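Long-range contacts in type ii site-specific deoxyribonuclease (Klebsiella pneumoniae, PDB 6EKR), which probably cuts double-stranded DNA at specific sites, as a type IIP restriction endonuclease (Kpn2I) with a PD-(D/E)xK nuclease fold: residues A[31-36]-A[115-120]; A[40-45]-A[57-62]; A[147-152]-A[292-297]; A[188-193]-A[220-225]. The protein carries 2 engineered substitutions. All blocks are in the same frame, centred on the assembly; numbering follows the deposited sequence.

Contact 1. Residues A[31-36]-A[115-120]; sequences HAMLLL and VMSVAC
Ala32, Met33 and Leu36 of helix 22-39 pack on Ser117, Val118 and Cys120 of helix 101-125, forming a buried helix-helix crossing. The segment axes approach to 8.6 Å, with an angle of 58° between their N-to-C directions, and no hydrogen bond joins them. Leu36 spans Ser117 and Cys120. Its CB sets out toward that helix, and with CG beside the backbone N and anti to the carbonyl carbon (chi1 -58°) the branches are carried across. CD1 comes to rest 3.7 Å from the carbonyl O of Ser117, while CD2 meets the CB of Cys120 at 4.2 Å, about one turn further on. The backbones are nearest at Ala32, whose CA is 5.5 Å from that of Val118. The hydroxyl of Ser117 is turned back to its own helix, where it hydrogen-bonds the carbonyl O of Ser114. Leu4 of helix 3-16 covers Ala32 from outside the pair. Beside Ala32, selenomethionine Met33 folds its chain at chi2 and chi3, which brings its selenium over the serine; Met33 SE lies 3.7 Å from Ser117 CB.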
loop_
_atom_site.group_PDB
_atom_site.type_symbol
_atom_site.label_atom_id
_atom_site.label_comp_id
_atom_site.label_asym_id
_atom_site.label_seq_id
_atom_site.Cartn_x
_atom_site.Cartn_y
_atom_site.Cartn_z
ATOM N N HIS A 31 9.856 -10.109 29.564
ATOM C CA HIS A 31 8.468 -10.159 30.022
ATOM C C HIS A 31 7.519 -10.842 29.051
ATOM O O HIS A 31 6.566 -11.491 29.477
ATOM C CB HIS A 31 7.963 -8.748 30.350
ATOM C CG HIS A 31 6.552 -8.706 30.859
ATOM N ND1 HIS A 31 6.240 -8.781 32.202
ATOM C CD2 HIS A 31 5.371 -8.591 30.205
ATOM C CE1 HIS A 31 4.929 -8.711 32.351
ATOM N NE2 HIS A 31 4.378 -8.603 31.155
ATOM N N ALA A 32 7.761 -10.683 27.755
ATOM C CA ALA A 32 6.923 -11.341 26.757
ATOM C C ALA A 32 7.144 -12.849 26.805
ATOM O O ALA A 32 6.184 -13.628 26.703
ATOM C CB ALA A 32 7.212 -10.799 25.371
HETATM N N MSE A 33 8.412 -13.241 26.975
HETATM C CA MSE A 33 8.805 -14.645 27.103
HETATM C C MSE A 33 8.167 -15.327 28.318
HETATM O O MSE A 33 7.606 -16.414 28.198
HETATM C CB MSE A 33 10.327 -14.782 27.162
HETATM C CG MSE A 33 11.034 -14.574 25.830
HETATM SE SE MSE A 33 10.598 -15.946 24.499
HETATM C CE MSE A 33 11.615 -17.426 25.267
ATOM N N LEU A 34 8.236 -14.679 29.478
ATOM C CA LEU A 34 7.641 -15.224 30.687
ATOM C C LEU A 34 6.117 -15.213 30.638
ATOM O O LEU A 34 5.471 -16.034 31.287
ATOM C CB LEU A 34 8.148 -14.495 31.935
ATOM C CG LEU A 34 9.650 -14.569 32.240
ATOM C CD1 LEU A 34 9.989 -13.764 33.469
ATOM C CD2 LEU A 34 10.132 -15.995 32.400
ATOM N N LEU A 35 5.544 -14.296 29.870
ATOM C CA LEU A 35 4.093 -14.239 29.722
ATOM C C LEU A 35 3.565 -15.472 29.006
ATOM O O LEU A 35 2.658 -16.139 29.508
ATOM C CB LEU A 35 3.664 -12.973 28.966
ATOM C CG LEU A 35 2.915 -11.857 29.703
ATOM C CD1 LEU A 35 2.747 -10.662 28.783
ATOM C CD2 LEU A 35 1.561 -12.345 30.176
ATOM N N LEU A 36 4.143 -15.757 27.834
ATOM C CA LEU A 36 3.763 -16.906 27.003
ATOM C C LEU A 36 4.037 -18.197 27.762
ATOM O O LEU A 36 3.214 -19.111 27.763
ATOM C CB LEU A 36 4.526 -16.901 25.669
ATOM C CG LEU A 36 4.455 -15.721 24.683
ATOM C CD1 LEU A 36 5.530 -15.822 23.630
ATOM C CD2 LEU A 36 3.108 -15.647 24.012
ATOM N N VAL A 115 11.455 -10.964 18.565
ATOM C CA VAL A 115 10.378 -10.268 17.859
ATOM C C VAL A 115 9.062 -11.044 17.895
ATOM O O VAL A 115 8.001 -10.459 18.115
ATOM C CB VAL A 115 10.774 -9.939 16.400
ATOM C CG1 VAL A 115 9.560 -9.586 15.574
ATOM C CG2 VAL A 115 11.763 -8.798 16.367
HETATM N N MSE A 116 9.128 -12.356 17.695
HETATM C CA MSE A 116 7.919 -13.169 17.617
HETATM C C MSE A 116 7.304 -13.415 18.973
HETATM O O MSE A 116 6.123 -13.722 19.064
HETATM C CB MSE A 116 8.183 -14.497 16.911
HETATM C CG MSE A 116 8.372 -14.361 15.418
HETATM SE SE MSE A 116 6.745 -13.730 14.528
HETATM C CE MSE A 116 5.794 -15.437 14.484
ATOM N N SER A 117 8.101 -13.281 20.026
ATOM C CA SER A 117 7.587 -13.421 21.375
ATOM C C SER A 117 6.710 -12.234 21.690
ATOM O O SER A 117 5.631 -12.390 22.263
ATOM C CB SER A 117 8.719 -13.499 22.393
ATOM O OG SER A 117 9.433 -12.279 22.438
ATOM N N VAL A 118 7.163 -11.042 21.306
ATOM C CA VAL A 118 6.357 -9.853 21.509
ATOM C C VAL A 118 5.116 -9.894 20.622
ATOM O O VAL A 118 4.018 -9.605 21.080
ATOM C CB VAL A 118 7.150 -8.577 21.277
ATOM C CG1 VAL A 118 6.237 -7.374 21.359
ATOM C CG2 VAL A 118 8.248 -8.455 22.304
ATOM N N ALA A 119 5.294 -10.287 19.368
ATOM C CA ALA A 119 4.198 -10.332 18.409
ATOM C C ALA A 119 3.058 -11.253 18.857
ATOM O O ALA A 119 1.899 -10.837 18.871
ATOM C CB ALA A 119 4.715 -10.725 17.010
ATOM N N CYS A 120 3.389 -12.488 19.232
ATOM C CA CYS A 120 2.393 -13.463 19.677
ATOM C C CYS A 120 1.640 -13.044 20.934
ATOM O O CYS A 120 0.467 -13.376 21.097
ATOM C CB CYS A 120 3.041 -14.823 19.921
ATOM S SG CYS A 120 3.624 -15.602 18.445
#

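Contact 2. Residues A[40-45]-A[57-62]; sequences AGYGYF and HSFTFN
Gly41 O receives the backbone N-H of Thr60 at 2.8 Å, with the donor well above the carbonyl plane, and the same oxygen takes a CA-H...O contact from Phe59 CA. The reciprocal bond, Gly41 N to Thr60 O, is also 2.8 Å but more bent, 137° at the hydrogen. Two residues on, Gly43 and Ser58 exchange a straighter pair: Gly43 N to Ser58 O at 3.1 Å and Ser58 N to Gly43 O at 2.9 Å. These two hydrogen-bonded pairs belong to the beta hairpin of strands 41-49 and 53-61, with Tyr42 facing Phe59 and Tyr44 facing His57 at the non-hydrogen-bonded positions; strand 64-65 extends the sheet beyond strand 53-61, and Ser66 OG bonds Phe59 N. Tyr42 and Phe59 share one face and form an aromatic cluster with His57. Tyr42 CD1 sits over the rim of one Phe59 face, 3.5 Å from Phe59 CE1, the two planes inclined at 37°. Against His57 the Tyr42 ring is nearly parallel but slid aside, so overlap is slight, and its hydroxyl is held by Asp71 OD1. One face of the imidazole is covered by its cross-strand partner: Tyr44 CA stands 3.7 Å from the His57 ring centroid, a CH-pi contact. Phe45 CB rests 3.6 Å from Ser58 CB, whose side chain lies on the face away from Tyr42 and Phe59.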
loop_
_atom_site.group_PDB
_atom_site.type_symbol
_atom_site.label_atom_id
_atom_site.label_comp_id
_atom_site.label_asym_id
_atom_site.label_seq_id
_atom_site.Cartn_x
_atom_site.Cartn_y
_atom_site.Cartn_z
ATOM N N ALA A 40 0.327 -19.218 28.219
ATOM C CA ALA A 40 -0.027 -19.690 26.885
ATOM C C ALA A 40 0.155 -21.188 26.690
ATOM O O ALA A 40 1.166 -21.764 27.108
ATOM C CB ALA A 40 0.743 -18.925 25.832
ATOM N N GLY A 41 -0.837 -21.810 26.054
ATOM C CA GLY A 41 -0.666 -23.134 25.491
ATOM C C GLY A 41 0.238 -23.025 24.271
ATOM O O GLY A 41 0.380 -21.947 23.682
ATOM N N TYR A 42 0.858 -24.135 23.890
ATOM C CA TYR A 42 1.751 -24.149 22.744
ATOM C C TYR A 42 1.683 -25.483 22.029
ATOM O O TYR A 42 2.122 -26.496 22.571
ATOM C CB TYR A 42 3.189 -23.857 23.183
ATOM C CG TYR A 42 4.164 -23.782 22.037
ATOM C CD1 TYR A 42 4.065 -22.773 21.077
ATOM C CD2 TYR A 42 5.180 -24.720 21.904
ATOM C CE1 TYR A 42 4.961 -22.692 20.016
ATOM C CE2 TYR A 42 6.082 -24.653 20.847
ATOM C CZ TYR A 42 5.968 -23.634 19.905
ATOM O OH TYR A 42 6.849 -23.565 18.846
ATOM N N GLY A 43 1.143 -25.484 20.815
ATOM C CA GLY A 43 1.000 -26.723 20.047
ATOM C C GLY A 43 1.211 -26.603 18.544
ATOM O O GLY A 43 1.392 -25.506 18.017
ATOM N N TYR A 44 1.201 -27.744 17.856
ATOM C CA TYR A 44 1.245 -27.756 16.398
ATOM C C TYR A 44 -0.053 -27.148 15.870
ATOM O O TYR A 44 -1.131 -27.472 16.340
ATOM C CB TYR A 44 1.449 -29.183 15.849
ATOM C CG TYR A 44 1.179 -29.283 14.365
ATOM C CD1 TYR A 44 2.209 -29.142 13.439
ATOM C CD2 TYR A 44 -0.122 -29.476 13.887
ATOM C CE1 TYR A 44 1.949 -29.209 12.079
ATOM C CE2 TYR A 44 -0.391 -29.537 12.535
ATOM C CZ TYR A 44 0.645 -29.404 11.637
ATOM O OH TYR A 44 0.368 -29.469 10.291
ATOM N N PHE A 45 0.059 -26.271 14.889
ATOM C CA PHE A 45 -1.103 -25.562 14.386
ATOM C C PHE A 45 -1.484 -25.993 12.977
ATOM O O PHE A 45 -2.631 -26.347 12.723
ATOM C CB PHE A 45 -0.856 -24.054 14.422
ATOM C CG PHE A 45 -1.848 -23.262 13.624
ATOM C CD1 PHE A 45 -3.117 -23.005 14.128
ATOM C CD2 PHE A 45 -1.514 -22.767 12.371
ATOM C CE1 PHE A 45 -4.036 -22.271 13.393
ATOM C CE2 PHE A 45 -2.432 -22.037 11.632
ATOM C CZ PHE A 45 -3.694 -21.789 12.144
ATOM N N HIS A 57 3.881 -23.953 14.458
ATOM C CA HIS A 57 3.181 -24.010 15.741
ATOM C C HIS A 57 2.454 -22.706 16.056
ATOM O O HIS A 57 2.681 -21.682 15.417
ATOM C CB HIS A 57 4.162 -24.331 16.866
ATOM C CG HIS A 57 4.492 -25.788 16.989
ATOM N ND1 HIS A 57 5.166 -26.487 16.009
ATOM C CD2 HIS A 57 4.261 -26.670 17.988
ATOM C CE1 HIS A 57 5.325 -27.739 16.396
ATOM N NE2 HIS A 57 4.783 -27.876 17.592
ATOM N N SER A 58 1.578 -22.747 17.050
ATOM C CA SER A 58 0.897 -21.552 17.525
ATOM C C SER A 58 0.810 -21.543 19.045
ATOM O O SER A 58 0.769 -22.603 19.661
ATOM C CB SER A 58 -0.500 -21.495 16.934
ATOM O OG SER A 58 -1.391 -20.890 17.840
ATOM N N PHE A 59 0.801 -20.354 19.643
ATOM C CA PHE A 59 0.495 -20.207 21.062
ATOM C C PHE A 59 -1.005 -20.011 21.191
ATOM O O PHE A 59 -1.632 -19.397 20.330
ATOM C CB PHE A 59 1.218 -19.011 21.677
ATOM C CG PHE A 59 2.722 -19.151 21.731
ATOM C CD1 PHE A 59 3.343 -19.757 22.812
ATOM C CD2 PHE A 59 3.520 -18.649 20.713
ATOM C CE1 PHE A 59 4.730 -19.874 22.862
ATOM C CE2 PHE A 59 4.909 -18.769 20.758
ATOM C CZ PHE A 59 5.508 -19.376 21.828
ATOM N N THR A 60 -1.584 -20.542 22.262
ATOM C CA THR A 60 -3.024 -20.435 22.494
ATOM C C THR A 60 -3.335 -19.827 23.853
ATOM O O THR A 60 -2.533 -19.926 24.785
ATOM C CB THR A 60 -3.714 -21.805 22.416
ATOM O OG1 THR A 60 -2.972 -22.756 23.186
ATOM C CG2 THR A 60 -3.803 -22.280 20.979
ATOM N N PHE A 61 -4.504 -19.192 23.946
ATOM C CA PHE A 61 -5.027 -18.667 25.202
ATOM C C PHE A 61 -6.522 -18.376 25.096
ATOM O O PHE A 61 -6.951 -17.597 24.239
ATOM C CB PHE A 61 -4.280 -17.400 25.614
ATOM C CG PHE A 61 -4.647 -16.899 26.976
ATOM C CD1 PHE A 61 -4.090 -17.475 28.116
ATOM C CD2 PHE A 61 -5.544 -15.846 27.121
ATOM C CE1 PHE A 61 -4.435 -17.015 29.387
ATOM C CE2 PHE A 61 -5.897 -15.378 28.377
ATOM C CZ PHE A 61 -5.346 -15.961 29.515
ATOM N N ASN A 62 -7.309 -18.994 25.975
ATOM C CA ASN A 62 -8.764 -18.816 25.988
ATOM C C ASN A 62 -9.395 -18.892 24.599
ATOM O O ASN A 62 -10.210 -18.044 24.230
ATOM C CB ASN A 62 -9.154 -17.506 26.691
ATOM C CG ASN A 62 -9.077 -17.603 28.208
ATOM O OD1 ASN A 62 -9.206 -18.683 28.792
ATOM N ND2 ASN A 62 -8.877 -16.465 28.857
#

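Contact 3. Residues A[147-152]-A[292-297]; sequences WMIPDE and DIYSFF
Ile149 is the first residue to leave helical geometry at the end of helix 132-148, and from it a type I beta turn runs to Glu152; Ile149 CA is 6.8 Å from Tyr294 CA on helix 286-298. A helix end and the turn after it are thereby laid on the last long helix of the chain through side chains alone, without a hydrogen bond between the segments. Selenomethionine Met148 is extended as far as its selenium and then bends at chi3 (65°), which swings its methyl CE to 4.1 Å from Ile293 CG2, roughly at right angles to that side chain; its SE lies beside Tyr294 CB. Ile149 divides its branches between two aromatic residues. CG2 touches Tyr294 CD1 at 3.8 Å, and CD1 reaches Phe297 CD2 at 3.9 Å, meeting both rings obliquely. Ile182 of strand 179-183 touches Ile149, Glu152 and Phe297, so the turn and the helix meet over an outer strand of the mixed sheet. Glu152, bent at chi2, slides past Phe297 in the opposite direction, its carboxylate plane turned 30° from the ring plane. One carboxylate oxygen, OE1, accepts a hydrogen bond from the backbone N of Ala185. The side chain meets the phenyl ring through CG and the carboxylate, Glu152 CD lying 3.6 Å from Phe297 CD1.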
loop_
_atom_site.group_PDB
_atom_site.type_symbol
_atom_site.label_atom_id
_atom_site.label_comp_id
_atom_site.label_asym_id
_atom_site.label_seq_id
_atom_site.Cartn_x
_atom_site.Cartn_y
_atom_site.Cartn_z
ATOM N N TRP A 147 25.057 -2.654 19.146
ATOM C CA TRP A 147 26.049 -3.459 19.831
ATOM C C TRP A 147 27.163 -3.802 18.866
ATOM O O TRP A 147 28.333 -3.852 19.235
ATOM C CB TRP A 147 25.432 -4.761 20.330
ATOM C CG TRP A 147 24.609 -4.629 21.560
ATOM C CD1 TRP A 147 24.734 -3.683 22.529
ATOM C CD2 TRP A 147 23.553 -5.496 21.977
ATOM N NE1 TRP A 147 23.808 -3.897 23.518
ATOM C CE2 TRP A 147 23.072 -5.007 23.203
ATOM C CE3 TRP A 147 22.965 -6.637 21.430
ATOM C CZ2 TRP A 147 22.030 -5.616 23.888
ATOM C CZ3 TRP A 147 21.931 -7.237 22.110
ATOM C CH2 TRP A 147 21.474 -6.729 23.325
HETATM N N MSE A 148 26.777 -4.045 17.623
HETATM C CA MSE A 148 27.673 -4.586 16.617
HETATM C C MSE A 148 28.625 -3.560 16.031
HETATM O O MSE A 148 29.837 -3.691 16.158
HETATM C CB MSE A 148 26.858 -5.218 15.501
HETATM C CG MSE A 148 27.674 -6.028 14.539
HETATM SE SE MSE A 148 26.511 -6.867 13.270
HETATM C CE MSE A 148 25.842 -5.275 12.398
ATOM N N ILE A 149 28.079 -2.552 15.370
ATOM C CA ILE A 149 28.899 -1.517 14.766
ATOM C C ILE A 149 28.695 -0.230 15.533
ATOM O O ILE A 149 28.062 0.690 15.033
ATOM C CB ILE A 149 28.495 -1.275 13.307
ATOM C CG1 ILE A 149 27.007 -0.938 13.230
ATOM C CG2 ILE A 149 28.805 -2.491 12.462
ATOM C CD1 ILE A 149 26.465 -0.849 11.830
ATOM N N PRO A 150 29.215 -0.154 16.752
ATOM C CA PRO A 150 28.872 1.002 17.588
ATOM C C PRO A 150 29.585 2.300 17.215
ATOM O O PRO A 150 29.437 3.293 17.919
ATOM C CB PRO A 150 29.336 0.578 18.987
ATOM C CG PRO A 150 29.755 -0.846 18.873
ATOM C CD PRO A 150 30.104 -1.083 17.465
ATOM N N ASP A 151 30.353 2.295 16.131
ATOM C CA ASP A 151 31.129 3.473 15.722
ATOM C C ASP A 151 30.533 4.241 14.536
ATOM O O ASP A 151 31.060 5.285 14.141
ATOM C CB ASP A 151 32.573 3.067 15.399
ATOM C CG ASP A 151 33.364 2.677 16.632
ATOM O OD1 ASP A 151 33.077 3.207 17.734
ATOM O OD2 ASP A 151 34.284 1.840 16.491
ATOM N N GLU A 152 29.446 3.720 13.976
ATOM C CA GLU A 152 28.787 4.353 12.838
ATOM C C GLU A 152 27.684 5.299 13.308
ATOM O O GLU A 152 27.241 5.212 14.450
ATOM C CB GLU A 152 28.262 3.294 11.867
ATOM C CG GLU A 152 29.292 2.200 11.521
ATOM C CD GLU A 152 30.537 2.731 10.802
ATOM O OE1 GLU A 152 30.555 3.917 10.404
ATOM O OE2 GLU A 152 31.504 1.961 10.623
ATOM N N ASP A 292 26.246 -9.206 6.660
ATOM C CA ASP A 292 26.207 -8.382 5.462
ATOM C C ASP A 292 26.275 -6.887 5.779
ATOM O O ASP A 292 27.010 -6.141 5.124
ATOM C CB ASP A 292 24.977 -8.704 4.622
ATOM C CG ASP A 292 25.067 -10.063 3.967
ATOM O OD1 ASP A 292 26.163 -10.426 3.496
ATOM O OD2 ASP A 292 24.045 -10.769 3.908
ATOM N N ILE A 293 25.522 -6.461 6.788
ATOM C CA ILE A 293 25.513 -5.063 7.195
ATOM C C ILE A 293 26.883 -4.674 7.737
ATOM O O ILE A 293 27.415 -3.633 7.372
ATOM C CB ILE A 293 24.364 -4.755 8.208
ATOM C CG1 ILE A 293 23.005 -4.719 7.487
ATOM C CG2 ILE A 293 24.612 -3.455 8.988
ATOM C CD1 ILE A 293 22.791 -3.544 6.531
ATOM N N TYR A 294 27.458 -5.522 8.587
ATOM C CA TYR A 294 28.780 -5.271 9.140
ATOM C C TYR A 294 29.791 -5.200 8.024
ATOM O O TYR A 294 30.577 -4.253 7.947
ATOM C CB TYR A 294 29.178 -6.385 10.092
ATOM C CG TYR A 294 30.595 -6.283 10.617
ATOM C CD1 TYR A 294 30.863 -5.632 11.816
ATOM C CD2 TYR A 294 31.666 -6.853 9.925
ATOM C CE1 TYR A 294 32.147 -5.547 12.312
ATOM C CE2 TYR A 294 32.953 -6.765 10.408
ATOM C CZ TYR A 294 33.185 -6.116 11.605
ATOM O OH TYR A 294 34.461 -6.022 12.110
ATOM N N SER A 295 29.767 -6.214 7.165
ATOM C CA SER A 295 30.635 -6.284 6.008
ATOM C C SER A 295 30.611 -4.975 5.220
ATOM O O SER A 295 31.663 -4.479 4.826
ATOM C CB SER A 295 30.231 -7.472 5.136
ATOM O OG SER A 295 30.728 -7.356 3.816
ATOM N N PHE A 296 29.412 -4.418 5.022
ATOM C CA PHE A 296 29.210 -3.155 4.294
ATOM C C PHE A 296 30.015 -2.030 4.899
ATOM O O PHE A 296 30.648 -1.250 4.177
ATOM C CB PHE A 296 27.725 -2.757 4.270
ATOM C CG PHE A 296 27.455 -1.407 3.637
ATOM C CD1 PHE A 296 27.214 -1.300 2.272
ATOM C CD2 PHE A 296 27.430 -0.250 4.413
ATOM C CE1 PHE A 296 26.965 -0.060 1.684
ATOM C CE2 PHE A 296 27.181 0.996 3.836
ATOM C CZ PHE A 296 26.944 1.092 2.474
ATOM N N PHE A 297 29.975 -1.946 6.221
ATOM C CA PHE A 297 30.632 -0.865 6.924
ATOM C C PHE A 297 32.129 -1.093 7.105
ATOM O O PHE A 297 32.903 -0.123 7.143
ATOM C CB PHE A 297 29.929 -0.566 8.243
ATOM C CG PHE A 297 28.658 0.218 8.074
ATOM C CD1 PHE A 297 28.694 1.602 7.932
ATOM C CD2 PHE A 297 27.429 -0.427 8.039
ATOM C CE1 PHE A 297 27.531 2.329 7.774
ATOM C CE2 PHE A 297 26.265 0.289 7.880
ATOM C CZ PHE A 297 26.316 1.674 7.748
#

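Contact 4. Residues A[188-193]-A[220-225]; sequences NASVVI and GVYFSF
Backbone hydrogen bonds run between Ser190 and Val192 on one strand and residues Val221 to Phe225 on the other. Ser190 N donates to Val221 O at 3.0 Å and its carbonyl receives Phe223 N at 3.2 Å; Val192 repeats this two residues on, its N bonded to Phe223 O at 3.0 Å and its O to Phe225 N at 3.2 Å. Ser190 and Val192 each bond to the two residues flanking their partners, Tyr222 and Ser224, the pattern of parallel strands. CA-H...O contacts fill the intervals, as from Val191 CA to Phe223 O. Apolar contacts lie on both faces. Beside Phe223, Val191 sends CG1 to 3.5 Å from Phe225 CE2, beneath helix 286-298, whose Phe296 touches both Val191 and Phe223. On the opposite face, Val192 CG2 leans on Tyr222 CD1 at 3.6 Å, and Ser190 OG lies obliquely against the same ring. Among polar groups, Ser224 OG bonds Gln210 NE2 of helix 204-217. That helix links the two strands, completing a beta-alpha-beta crossover in the mixed five-stranded sheet, consistent with the core of a PD-(D/E)xK nuclease.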
loop_
_atom_site.group_PDB
_atom_site.type_symbol
_atom_site.label_atom_id
_atom_site.label_comp_id
_atom_site.label_asym_id
_atom_site.label_seq_id
_atom_site.Cartn_x
_atom_site.Cartn_y
_atom_site.Cartn_z
ATOM N N ASN A 188 30.937 9.099 2.656
ATOM C CA ASN A 188 29.561 9.505 2.366
ATOM C C ASN A 188 28.722 8.376 1.748
ATOM O O ASN A 188 28.406 8.385 0.550
ATOM C CB ASN A 188 29.518 10.760 1.494
ATOM C CG ASN A 188 28.098 11.234 1.238
ATOM O OD1 ASN A 188 27.337 11.497 2.173
ATOM N ND2 ASN A 188 27.726 11.326 -0.034
ATOM N N ALA A 189 28.388 7.399 2.587
ATOM C CA ALA A 189 27.489 6.313 2.234
ATOM C C ALA A 189 26.792 5.816 3.494
ATOM O O ALA A 189 27.354 5.865 4.598
ATOM C CB ALA A 189 28.240 5.187 1.564
ATOM N N SER A 190 25.563 5.342 3.320
ATOM C CA SER A 190 24.754 4.867 4.429
ATOM C C SER A 190 23.777 3.813 3.966
ATOM O O SER A 190 23.424 3.752 2.783
ATOM C CB SER A 190 23.979 6.029 5.042
ATOM O OG SER A 190 23.446 6.856 4.025
ATOM N N VAL A 191 23.343 2.984 4.909
ATOM C CA VAL A 191 22.294 2.007 4.654
ATOM C C VAL A 191 20.944 2.517 5.128
ATOM O O VAL A 191 20.856 3.412 5.966
ATOM C CB VAL A 191 22.582 0.658 5.327
ATOM C CG1 VAL A 191 23.927 0.142 4.894
ATOM C CG2 VAL A 191 22.523 0.778 6.847
ATOM N N VAL A 192 19.897 1.939 4.556
ATOM C CA VAL A 192 18.531 2.221 4.938
ATOM C C VAL A 192 17.856 0.878 5.131
ATOM O O VAL A 192 17.727 0.099 4.185
ATOM C CB VAL A 192 17.798 3.006 3.852
ATOM C CG1 VAL A 192 16.357 3.226 4.248
ATOM C CG2 VAL A 192 18.479 4.340 3.607
ATOM N N ILE A 193 17.438 0.604 6.362
ATOM C CA ILE A 193 16.858 -0.692 6.696
ATOM C C ILE A 193 15.343 -0.615 6.949
ATOM O O ILE A 193 14.905 -0.299 8.054
ATOM C CB ILE A 193 17.603 -1.360 7.862
ATOM C CG1 ILE A 193 19.102 -1.430 7.534
ATOM C CG2 ILE A 193 17.014 -2.741 8.139
ATOM C CD1 ILE A 193 20.017 -1.423 8.740
ATOM N N GLY A 220 25.373 6.305 -5.565
ATOM C CA GLY A 220 26.169 5.434 -4.699
ATOM C C GLY A 220 26.199 5.859 -3.246
ATOM O O GLY A 220 27.157 5.555 -2.515
ATOM N N VAL A 221 25.150 6.566 -2.828
ATOM C CA VAL A 221 25.083 7.137 -1.484
ATOM C C VAL A 221 24.205 6.304 -0.539
ATOM O O VAL A 221 24.540 6.145 0.644
ATOM C CB VAL A 221 24.607 8.605 -1.532
ATOM C CG1 VAL A 221 24.753 9.276 -0.170
ATOM C CG2 VAL A 221 25.387 9.391 -2.603
ATOM N N TYR A 222 23.100 5.766 -1.061
ATOM C CA TYR A 222 22.156 4.985 -0.254
ATOM C C TYR A 222 21.936 3.570 -0.752
ATOM O O TYR A 222 21.727 3.340 -1.933
ATOM C CB TYR A 222 20.827 5.722 -0.127
ATOM C CG TYR A 222 20.926 6.887 0.817
ATOM C CD1 TYR A 222 20.700 6.722 2.184
ATOM C CD2 TYR A 222 21.279 8.150 0.358
ATOM C CE1 TYR A 222 20.795 7.795 3.067
ATOM C CE2 TYR A 222 21.385 9.227 1.239
ATOM C CZ TYR A 222 21.144 9.036 2.589
ATOM O OH TYR A 222 21.263 10.093 3.453
ATOM N N PHE A 223 21.989 2.622 0.170
ATOM C CA PHE A 223 21.843 1.217 -0.163
ATOM C C PHE A 223 20.824 0.615 0.783
ATOM O O PHE A 223 20.922 0.771 2.003
ATOM C CB PHE A 223 23.194 0.489 -0.054
ATOM C CG PHE A 223 24.257 1.030 -0.981
ATOM C CD1 PHE A 223 24.455 0.465 -2.236
ATOM C CD2 PHE A 223 25.061 2.098 -0.595
ATOM C CE1 PHE A 223 25.439 0.953 -3.096
ATOM C CE2 PHE A 223 26.043 2.601 -1.447
ATOM C CZ PHE A 223 26.232 2.020 -2.702
ATOM N N SER A 224 19.837 -0.062 0.213
ATOM C CA SER A 224 18.704 -0.554 0.985
ATOM C C SER A 224 18.825 -2.036 1.228
ATOM O O SER A 224 19.061 -2.804 0.295
ATOM C CB SER A 224 17.390 -0.262 0.268
ATOM O OG SER A 224 17.125 1.128 0.230
ATOM N N PHE A 225 18.676 -2.432 2.489
ATOM C CA PHE A 225 18.624 -3.832 2.857
ATOM C C PHE A 225 17.316 -4.035 3.574
ATOM O O PHE A 225 17.032 -3.345 4.556
ATOM C CB PHE A 225 19.753 -4.193 3.809
ATOM C CG PHE A 225 21.124 -3.933 3.277
ATOM C CD1 PHE A 225 21.970 -4.992 2.988
ATOM C CD2 PHE A 225 21.597 -2.631 3.116
ATOM C CE1 PHE A 225 23.270 -4.763 2.526
ATOM C CE2 PHE A 225 22.879 -2.395 2.648
ATOM C CZ PHE A 225 23.725 -3.469 2.357
#

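Overall arrangement
The four contacts fall into two touching pairs; contacts 1 and 2 both lie across the chain's centre from contact 4. Contacts 1 and 2 lie with centres 13 Å apart, Phe59 of the hairpin packing on Leu36 and Cys120 of the helix crossing; helix 22-39 leads directly into strand 41-49, and the hairpin falls between the two helices in sequence. Contacts 3 and 4 are likewise 13 Å apart, where helix 286-298 lies on the mixed sheet; the crossover strands come between residues 147-152 and 292-297. The centres of contacts 2 and 4 are 40 Å apart. The helices 101-125 and 132-148, consecutive in sequence, connect the N-terminal helical and hairpin part with the sheet that probably forms the nuclease core.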